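Local coordinates for thioredoxin family protein (Streptococcus pneumoniae, PDB 2YP6) that is a surface-exposed thioredoxin-fold lipoprotein that probably acts as a thiol-disulfide oxidoreductase in resistance to extracellular oxidative stress, at residues A[90-95]-A[128-133]; A[103-108]-A[132-137]. All coordinates share one frame; numbering follows the deposited sequence.

Interaction 1 (A[90-95]-A[128-133]); sequences ELMELA and QGYKDI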
ATOM      1  N   GLU A  90       0.332  13.121   1.834  1.00 14.82           N
ATOM      2  CA  GLU A  90      -0.633  13.217   0.756  1.00 15.07           C
ATOM      3  C   GLU A  90      -1.554  11.989   0.807  1.00 13.91           C
ATOM      4  O   GLU A  90      -2.748  12.106   0.578  1.00 14.27           O
ATOM      5  CB  GLU A  90       0.046  13.346  -0.606  1.00 17.80           C
ATOM      6  CG  GLU A  90      -0.972  13.473  -1.724  1.00 23.02           C
ATOM      7  CD  GLU A  90      -0.349  13.685  -3.101  1.00 30.99           C
ATOM      8  OE1 GLU A  90       0.871  13.431  -3.244  1.00 26.23           O
ATOM      9  OE2 GLU A  90      -1.097  14.102  -4.026  1.00 24.49           O
ATOM     10  N   LEU A  91      -1.014  10.818   1.145  1.00 12.88           N
ATOM     11  CA  LEU A  91      -1.854   9.615   1.247  1.00 12.18           C
ATOM     12  C   LEU A  91      -2.853   9.715   2.414  1.00 13.47           C
ATOM     13  O   LEU A  91      -4.002   9.267   2.304  1.00 12.75           O
ATOM     14  CB  LEU A  91      -0.985   8.367   1.396  1.00 12.17           C
ATOM     15  CG  LEU A  91      -1.733   7.034   1.279  1.00 11.86           C
ATOM     16  CD1 LEU A  91      -2.480   6.954  -0.039  1.00 14.77           C
ATOM     17  CD2 LEU A  91      -0.769   5.865   1.454  1.00 15.45           C
ATOM     18  N   MET A  92      -2.430  10.324   3.519  1.00 14.28           N
ATOM     19  CA  MET A  92      -3.376  10.676   4.592  1.00 14.50           C
ATOM     20  C   MET A  92      -4.493  11.590   4.126  1.00 16.55           C
ATOM     21  O   MET A  92      -5.647  11.395   4.537  1.00 15.20           O
ATOM     22  CB  MET A  92      -2.664  11.253   5.810  1.00 15.44           C
ATOM     23  CG  MET A  92      -1.722  10.239   6.440  1.00 14.85           C
ATOM     24  SD  MET A  92      -0.663  10.961   7.693  1.00 15.43           S
ATOM     25  CE  MET A  92      -1.856  11.726   8.760  1.00 16.30           C
ATOM     26  N   GLU A  93      -4.182  12.589   3.287  1.00 15.53           N
ATOM     27  CA  GLU A  93      -5.240  13.393   2.660  1.00 16.92           C
ATOM     28  C   GLU A  93      -6.279  12.526   1.959  1.00 18.79           C
ATOM     29  O   GLU A  93      -7.504  12.752   2.063  1.00 17.69           O
ATOM     30  CB  GLU A  93      -4.680  14.351   1.600  1.00 18.35           C
ATOM     31  CG  GLU A  93      -4.039  15.600   2.134  1.00 17.96           C
ATOM     32  CD  GLU A  93      -3.409  16.451   1.047  1.00 18.74           C
ATOM     33  OE1 GLU A  93      -2.760  15.923   0.117  1.00 26.89           O
ATOM     34  OE2 GLU A  93      -3.547  17.669   1.131  1.00 23.28           O
ATOM     35  N   LEU A  94      -5.784  11.574   1.184  1.00 17.42           N
ATOM     36  CA  LEU A  94      -6.659  10.693   0.436  1.00 15.53           C
ATOM     37  C   LEU A  94      -7.495   9.851   1.384  1.00 14.88           C
ATOM     38  O   LEU A  94      -8.710   9.700   1.178  1.00 18.24           O
ATOM     39  CB  LEU A  94      -5.838   9.813  -0.502  1.00 16.12           C
ATOM     40  CG  LEU A  94      -6.595   9.100  -1.617  1.00 19.82           C
ATOM     41  CD1 LEU A  94      -7.280  10.114  -2.514  1.00 21.18           C
ATOM     42  CD2 LEU A  94      -5.644   8.254  -2.398  1.00 16.53           C
ATOM     43  N   ALA A  95      -6.874   9.328   2.435  1.00 14.18           N
ATOM     44  CA  ALA A  95      -7.597   8.473   3.376  1.00 16.81           C
ATOM     45  C   ALA A  95      -8.719   9.227   4.085  1.00 19.05           C
ATOM     46  O   ALA A  95      -9.746   8.645   4.432  1.00 18.69           O
ATOM     47  CB  ALA A  95      -6.661   7.854   4.372  1.00 15.86           C
ATOM     48  N   GLN A 128       6.398  10.773  13.150  1.00 21.28           N
ATOM     49  CA  GLN A 128       6.298  11.559  11.921  1.00 23.22           C
ATOM     50  C   GLN A 128       4.951  12.263  11.819  1.00 23.07           C
ATOM     51  O   GLN A 128       4.746  13.071  10.924  1.00 24.43           O
ATOM     52  CB  GLN A 128       6.488  10.669  10.678  1.00 25.47           C
ATOM     53  CG  GLN A 128       7.749   9.792  10.676  1.00 29.80           C
ATOM     54  CD  GLN A 128       9.000  10.524  11.109  1.00 36.16           C
ATOM     55  OE1 GLN A 128       9.393  11.518  10.506  1.00 34.72           O
ATOM     56  NE2 GLN A 128       9.637  10.032  12.175  1.00 40.48           N
ATOM     57  N   GLY A 129       4.026  11.946  12.723  1.00 21.37           N
ATOM     58  CA  GLY A 129       2.657  12.447  12.633  1.00 23.94           C
ATOM     59  C   GLY A 129       1.769  11.626  11.705  1.00 20.89           C
ATOM     60  O   GLY A 129       0.663  12.043  11.349  1.00 20.32           O
ATOM     61  N   TYR A 130       2.238  10.451  11.301  1.00 18.82           N
ATOM     62  CA  TYR A 130       1.459   9.639  10.377  1.00 16.58           C
ATOM     63  C   TYR A 130       0.389   8.887  11.156  1.00 17.40           C
ATOM     64  O   TYR A 130       0.598   8.493  12.308  1.00 20.92           O
ATOM     65  CB  TYR A 130       2.317   8.649   9.585  1.00 17.14           C
ATOM     66  CG  TYR A 130       3.450   9.269   8.779  1.00 15.19           C
ATOM     67  CD1 TYR A 130       3.414  10.602   8.365  1.00 18.09           C
ATOM     68  CD2 TYR A 130       4.567   8.521   8.453  1.00 18.83           C
ATOM     69  CE1 TYR A 130       4.465  11.154   7.639  1.00 21.52           C
ATOM     70  CE2 TYR A 130       5.604   9.061   7.736  1.00 23.32           C
ATOM     71  CZ  TYR A 130       5.558  10.360   7.331  1.00 27.09           C
ATOM     72  OH  TYR A 130       6.616  10.867   6.630  1.00 34.65           O
ATOM     73  N   LYS A 131      -0.759   8.712  10.518  1.00 18.43           N
ATOM     74  CA  LYS A 131      -1.848   7.930  11.088  1.00 21.70           C
ATOM     75  C   LYS A 131      -2.943   7.739  10.051  1.00 20.79           C
ATOM     76  O   LYS A 131      -2.890   8.315   8.974  1.00 19.11           O
ATOM     77  CB  LYS A 131      -2.405   8.613  12.334  1.00 29.06           C
ATOM     78  CG  LYS A 131      -2.938  10.005  12.071  1.00 25.61           C
ATOM     79  CD  LYS A 131      -3.364  10.674  13.372  1.00 29.62           C
ATOM     80  CE  LYS A 131      -4.134  11.953  13.110  1.00 36.20           C
ATOM     81  NZ  LYS A 131      -5.561  11.682  12.739  1.00 45.85           N
ATOM     82  N   ASP A 132      -3.932   6.915  10.388  1.00 18.13           N
ATOM     83  CA  ASP A 132      -5.059   6.620   9.503  1.00 18.41           C
ATOM     84  C   ASP A 132      -4.677   5.911   8.222  1.00 17.58           C
ATOM     85  O   ASP A 132      -5.468   5.874   7.280  1.00 18.91           O
ATOM     86  CB  ASP A 132      -5.848   7.899   9.192  1.00 22.79           C
ATOM     87  CG  ASP A 132      -6.349   8.594  10.455  1.00 25.57           C
ATOM     88  OD1 ASP A 132      -6.743   7.900  11.415  1.00 27.96           O
ATOM     89  OD2 ASP A 132      -6.309   9.841  10.520  1.00 24.33           O
ATOM     90  N   ILE A 133      -3.482   5.331   8.180  1.00 15.91           N
ATOM     91  CA  ILE A 133      -3.012   4.605   7.006  1.00 16.25           C
ATOM     92  C   ILE A 133      -2.662   3.195   7.450  1.00 17.25           C
ATOM     93  O   ILE A 133      -1.797   3.042   8.293  1.00 16.42           O
ATOM     94  CB  ILE A 133      -1.731   5.244   6.420  1.00 20.61           C
ATOM     95  CG1 ILE A 133      -2.035   6.631   5.872  1.00 28.58           C
ATOM     96  CG2 ILE A 133      -1.132   4.359   5.315  1.00 20.31           C
ATOM     97  CD1 ILE A 133      -3.128   6.649   4.837  1.00 22.25           C
TER

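Interaction 2 (A[103-108]-A[132-137]); sequences EILTVI and DIPVLY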
ATOM      1  N   GLU A 103     -10.143   1.213  -1.013  1.00 15.50           N
ATOM      2  CA  GLU A 103      -9.474   1.083   0.268  1.00 14.56           C
ATOM      3  C   GLU A 103      -7.996   1.322   0.047  1.00 15.36           C
ATOM      4  O   GLU A 103      -7.438   0.898  -0.975  1.00 14.42           O
ATOM      5  CB  GLU A 103      -9.680  -0.329   0.805  1.00 19.42           C
ATOM      6  CG  GLU A 103      -8.680  -0.786   1.880  1.00 32.86           C
ATOM      7  CD  GLU A 103      -9.051  -0.346   3.311  1.00 42.39           C
ATOM      8  OE1 GLU A 103     -10.240   0.014   3.534  1.00 33.78           O
ATOM      9  OE2 GLU A 103      -8.135  -0.361   4.198  1.00 33.13           O
ATOM     10  N   ILE A 104      -7.359   1.956   1.017  1.00 12.48           N
ATOM     11  CA  ILE A 104      -5.918   2.140   1.014  1.00 11.40           C
ATOM     12  C   ILE A 104      -5.214   1.127   1.929  1.00 11.08           C
ATOM     13  O   ILE A 104      -5.582   0.972   3.110  1.00 11.29           O
ATOM     14  CB  ILE A 104      -5.544   3.570   1.478  1.00 11.26           C
ATOM     15  CG1 ILE A 104      -6.146   4.594   0.524  1.00 13.21           C
ATOM     16  CG2 ILE A 104      -4.061   3.698   1.597  1.00 11.29           C
ATOM     17  CD1 ILE A 104      -6.354   5.970   1.132  1.00 14.82           C
ATOM     18  N   LEU A 105      -4.198   0.460   1.378  1.00 10.63           N
ATOM     19  CA  LEU A 105      -3.348  -0.468   2.125  1.00 10.25           C
ATOM     20  C   LEU A 105      -1.917  -0.181   1.742  1.00 10.26           C
ATOM     21  O   LEU A 105      -1.613   0.036   0.560  1.00 11.23           O
ATOM     22  CB  LEU A 105      -3.615  -1.934   1.771  1.00 11.29           C
ATOM     23  CG  LEU A 105      -4.986  -2.514   2.084  1.00 15.11           C
ATOM     24  CD1 LEU A 105      -5.071  -3.955   1.579  1.00 15.12           C
ATOM     25  CD2 LEU A 105      -5.277  -2.436   3.558  1.00 15.98           C
ATOM     26  N   THR A 106      -1.036  -0.160   2.734  1.00 10.18           N
ATOM     27  CA  THR A 106       0.382  -0.005   2.442  1.00  8.81           C
ATOM     28  C   THR A 106       1.121  -1.173   3.053  1.00 10.97           C
ATOM     29  O   THR A 106       0.643  -1.749   4.019  1.00 10.18           O
ATOM     30  CB  THR A 106       0.963   1.338   2.916  1.00 11.60           C
ATOM     31  OG1 THR A 106       1.271   1.280   4.318  1.00 13.60           O
ATOM     32  CG2 THR A 106      -0.009   2.485   2.617  1.00 13.22           C
ATOM     33  N   VAL A 107       2.277  -1.498   2.472  1.00 10.23           N
ATOM     34  CA  VAL A 107       3.081  -2.642   2.860  1.00  9.07           C
ATOM     35  C   VAL A 107       4.549  -2.238   3.042  1.00  9.21           C
ATOM     36  O   VAL A 107       5.139  -1.581   2.169  1.00 10.88           O
ATOM     37  CB  VAL A 107       3.008  -3.762   1.796  1.00 10.05           C
ATOM     38  CG1 VAL A 107       3.695  -5.050   2.321  1.00 12.91           C
ATOM     39  CG2 VAL A 107       1.552  -4.035   1.358  1.00 13.79           C
ATOM     40  N   ILE A 108       5.116  -2.620   4.182  1.00 11.43           N
ATOM     41  CA  ILE A 108       6.555  -2.516   4.418  1.00 11.41           C
ATOM     42  C   ILE A 108       7.083  -3.922   4.696  1.00 13.60           C
ATOM     43  O   ILE A 108       6.321  -4.854   4.914  1.00 12.61           O
ATOM     44  CB  ILE A 108       6.913  -1.577   5.590  1.00 11.76           C
ATOM     45  CG1 ILE A 108       6.379  -2.132   6.894  1.00 11.89           C
ATOM     46  CG2 ILE A 108       6.370  -0.183   5.365  1.00 12.55           C
ATOM     47  CD1 ILE A 108       6.940  -1.495   8.163  1.00 15.01           C
ATOM     48  N   ASP A 132      -3.932   6.915  10.388  1.00 18.13           N
ATOM     49  CA  ASP A 132      -5.059   6.620   9.503  1.00 18.41           C
ATOM     50  C   ASP A 132      -4.677   5.911   8.222  1.00 17.58           C
ATOM     51  O   ASP A 132      -5.468   5.874   7.280  1.00 18.91           O
ATOM     52  CB  ASP A 132      -5.848   7.899   9.192  1.00 22.79           C
ATOM     53  CG  ASP A 132      -6.349   8.594  10.455  1.00 25.57           C
ATOM     54  OD1 ASP A 132      -6.743   7.900  11.415  1.00 27.96           O
ATOM     55  OD2 ASP A 132      -6.309   9.841  10.520  1.00 24.33           O
ATOM     56  N   ILE A 133      -3.482   5.331   8.180  1.00 15.91           N
ATOM     57  CA  ILE A 133      -3.012   4.605   7.006  1.00 16.25           C
ATOM     58  C   ILE A 133      -2.662   3.195   7.450  1.00 17.25           C
ATOM     59  O   ILE A 133      -1.797   3.042   8.293  1.00 16.42           O
ATOM     60  CB  ILE A 133      -1.731   5.244   6.420  1.00 20.61           C
ATOM     61  CG1 ILE A 133      -2.035   6.631   5.872  1.00 28.58           C
ATOM     62  CG2 ILE A 133      -1.132   4.359   5.315  1.00 20.31           C
ATOM     63  CD1 ILE A 133      -3.128   6.649   4.837  1.00 22.25           C
ATOM     64  N   PRO A 134      -3.336   2.167   6.905  1.00 12.77           N
ATOM     65  CA  PRO A 134      -2.921   0.799   7.228  1.00 11.34           C
ATOM     66  C   PRO A 134      -1.512   0.489   6.793  1.00 10.67           C
ATOM     67  O   PRO A 134      -1.102   0.772   5.652  1.00 10.48           O
ATOM     68  CB  PRO A 134      -3.908  -0.066   6.437  1.00 13.15           C
ATOM     69  CG  PRO A 134      -5.088   0.798   6.240  1.00 17.17           C
ATOM     70  CD  PRO A 134      -4.562   2.175   6.078  1.00 15.08           C
ATOM     71  N   VAL A 135      -0.762  -0.122   7.697  1.00 11.01           N
ATOM     72  CA  VAL A 135       0.560  -0.594   7.340  1.00 12.45           C
ATOM     73  C   VAL A 135       0.623  -2.077   7.615  1.00 11.82           C
ATOM     74  O   VAL A 135       0.426  -2.514   8.749  1.00 13.84           O
ATOM     75  CB  VAL A 135       1.673   0.102   8.146  1.00 13.51           C
ATOM     76  CG1 VAL A 135       3.041  -0.452   7.744  1.00 14.10           C
ATOM     77  CG2 VAL A 135       1.624   1.614   7.961  1.00 11.19           C
ATOM     78  N   LEU A 136       0.884  -2.840   6.563  1.00 12.13           N
ATOM     79  CA  LEU A 136       0.958  -4.283   6.663  1.00 10.90           C
ATOM     80  C   LEU A 136       2.422  -4.714   6.684  1.00 11.27           C
ATOM     81  O   LEU A 136       3.257  -4.149   5.978  1.00 13.04           O
ATOM     82  CB  LEU A 136       0.253  -4.918   5.479  1.00 10.74           C
ATOM     83  CG  LEU A 136      -1.213  -4.505   5.272  1.00 11.83           C
ATOM     84  CD1 LEU A 136      -1.797  -5.378   4.190  1.00 12.43           C
ATOM     85  CD2 LEU A 136      -2.031  -4.575   6.558  1.00 12.30           C
ATOM     86  N   TYR A 137       2.701  -5.739   7.479  1.00 13.73           N
ATOM     87  CA  TYR A 137       4.065  -6.197   7.721  1.00 12.21           C
ATOM     88  C   TYR A 137       4.372  -7.416   6.881  1.00 12.37           C
ATOM     89  O   TYR A 137       3.962  -8.523   7.210  1.00 15.10           O
ATOM     90  CB  TYR A 137       4.212  -6.588   9.173  1.00 13.43           C
ATOM     91  CG  TYR A 137       4.299  -5.445  10.162  1.00 14.91           C
ATOM     92  CD1 TYR A 137       4.409  -4.130   9.743  1.00 15.47           C
ATOM     93  CD2 TYR A 137       4.311  -5.700  11.520  1.00 22.76           C
ATOM     94  CE1 TYR A 137       4.504  -3.079  10.671  1.00 21.87           C
ATOM     95  CE2 TYR A 137       4.422  -4.670  12.448  1.00 29.48           C
ATOM     96  CZ  TYR A 137       4.522  -3.365  12.019  1.00 28.90           C
ATOM     97  OH  TYR A 137       4.615  -2.348  12.949  1.00 28.77           O
TER

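Interaction 1 (A[90-95]-A[128-133])
Met92 reaches the 128-133 loop because its CG lies anti to the carbonyl carbon (chi1 -63°) and SD continues the chain extended, until the bend at chi3 (54°) turns the methyl CE along the loop. In Ile133, CG1 is likewise anti to the carbonyl carbon, and the turn at chi2 (-56°) brings CD1 to Leu91 and Ala95. Met92 has the largest share of the contact. Met92 CG sits 3.4 Å from Lys131 O and 3.7 Å from Ile133 CG1. The sulfur takes a weak hydrogen bond from the backbone, with Lys131 N 3.6 Å from Met92 SD. Met92 SD also lies obliquely beside the Tyr130 ring, 5.3 Å from the centroid, in a Met-aromatic contact. The methyl CE touches Gly129 O and the aliphatic CG of Lys131.

In this thioredoxin fold, the pairing sets helix 88-96 against the loop that leads from helix 120-127 into strand 135-137. Gly129, the first residue to leave helical geometry after helix 120-127, has positive phi and forms a Schellman motif. One face of the Tyr130 ring is covered by Gln128 CB, and Phe125 meets this ring edge-to-face.

Deeper in, Ile133 CD1 is 3.8 Å from Leu91 CG and equally near Ala95 CB. The same methyl touches Leu91 O, an oxygen already bonded to Ala95 N within the helix. Ala95 CB also rests against Asp132 O. On the exposed side, Lys131 NZ forms a salt bridge of 3.0 Å with Asp132 OD2. The bend at chi4 folds the ammonium back to the syn side of that oxygen, 28° out of the carboxylate plane.

Interaction 2 (A[103-108]-A[132-137])
The Thr106 side chain crosses that of Ile133 at about a right angle, and Thr106 CG2 is tight against Ile133 CG2 at 3.5 Å. The Thr106 hydroxyl sits between the backbone N and the carbonyl carbon (chi1 81°), which brings OG1 to Pro134, just before the neighbouring strand. There Thr106 OG1 donates to Pro134 O over 2.8 Å. Thr106 N donates to Pro134 O as well, at 3.1 Å, from above the carbonyl plane. One carbonyl is thus gripped twice by one residue. Trp77 NE1 is also hydrogen-bonded to the Thr106 hydroxyl, which helps to fix its rotation.

The backbone pairing then continues in parallel. Leu136 N meets Thr106 O at 2.8 Å, and Ile108 N meets Leu136 O almost straight, at 3.0 Å. The strand segments diverge from exact alignment by 39°.

Thr106, Ile108, Val135 and Tyr137 share one face of the sheet. On it Ile108 CG1 packs 3.8 Å from Val135 CG1. Ile108 and Tyr137 lie side by side, pointing the same way, with Ile108 CD1 against the ring at CE1. Phe121 of helix 120-127 touches both Ile108 and Val135. Val107 and Leu136 point to the other face, where Phe52 touches Leu136.

Near the beginning of the pair, Pro134 has no backbone N-H to offer. Pro134 CG lies 3.2 Å from Ile104 O, a buried oxygen with no hydrogen-bond partner in the model. Leu105 CD2 touches Pro134 CB at 4.0 Å; their side chains cross at about a right angle. Strand 102-108 is also bonded to strand 71-76 on its other edge. The paired strands, with helix 120-127 between them in sequence, form a beta-alpha-beta crossover of the central sheet in the thioredoxin fold.

From the N terminus, helix 88-96 comes first, and strand 102-108 is the next element. Helix 120-127 follows, then the loop at 128-133 and strand 135-137. Interaction 1 closes the longer loop, from the helix at 90-95 to the loop at 128-133. Interaction 2 closes a loop from 103-108 to 132-137. The two spans cross rather than nest: 103-108 lies inside the first, and the second ends slightly later. Their second segments overlap at Asp132 and Ile133, and Ile133 takes part in both contacts. They also touch directly, as Leu91 CD2 packs on Thr106 CG2 and Ala95 CA on Ile104 CD1. Together they tie helix 88-96 to the two neighbouring strands of the central sheet.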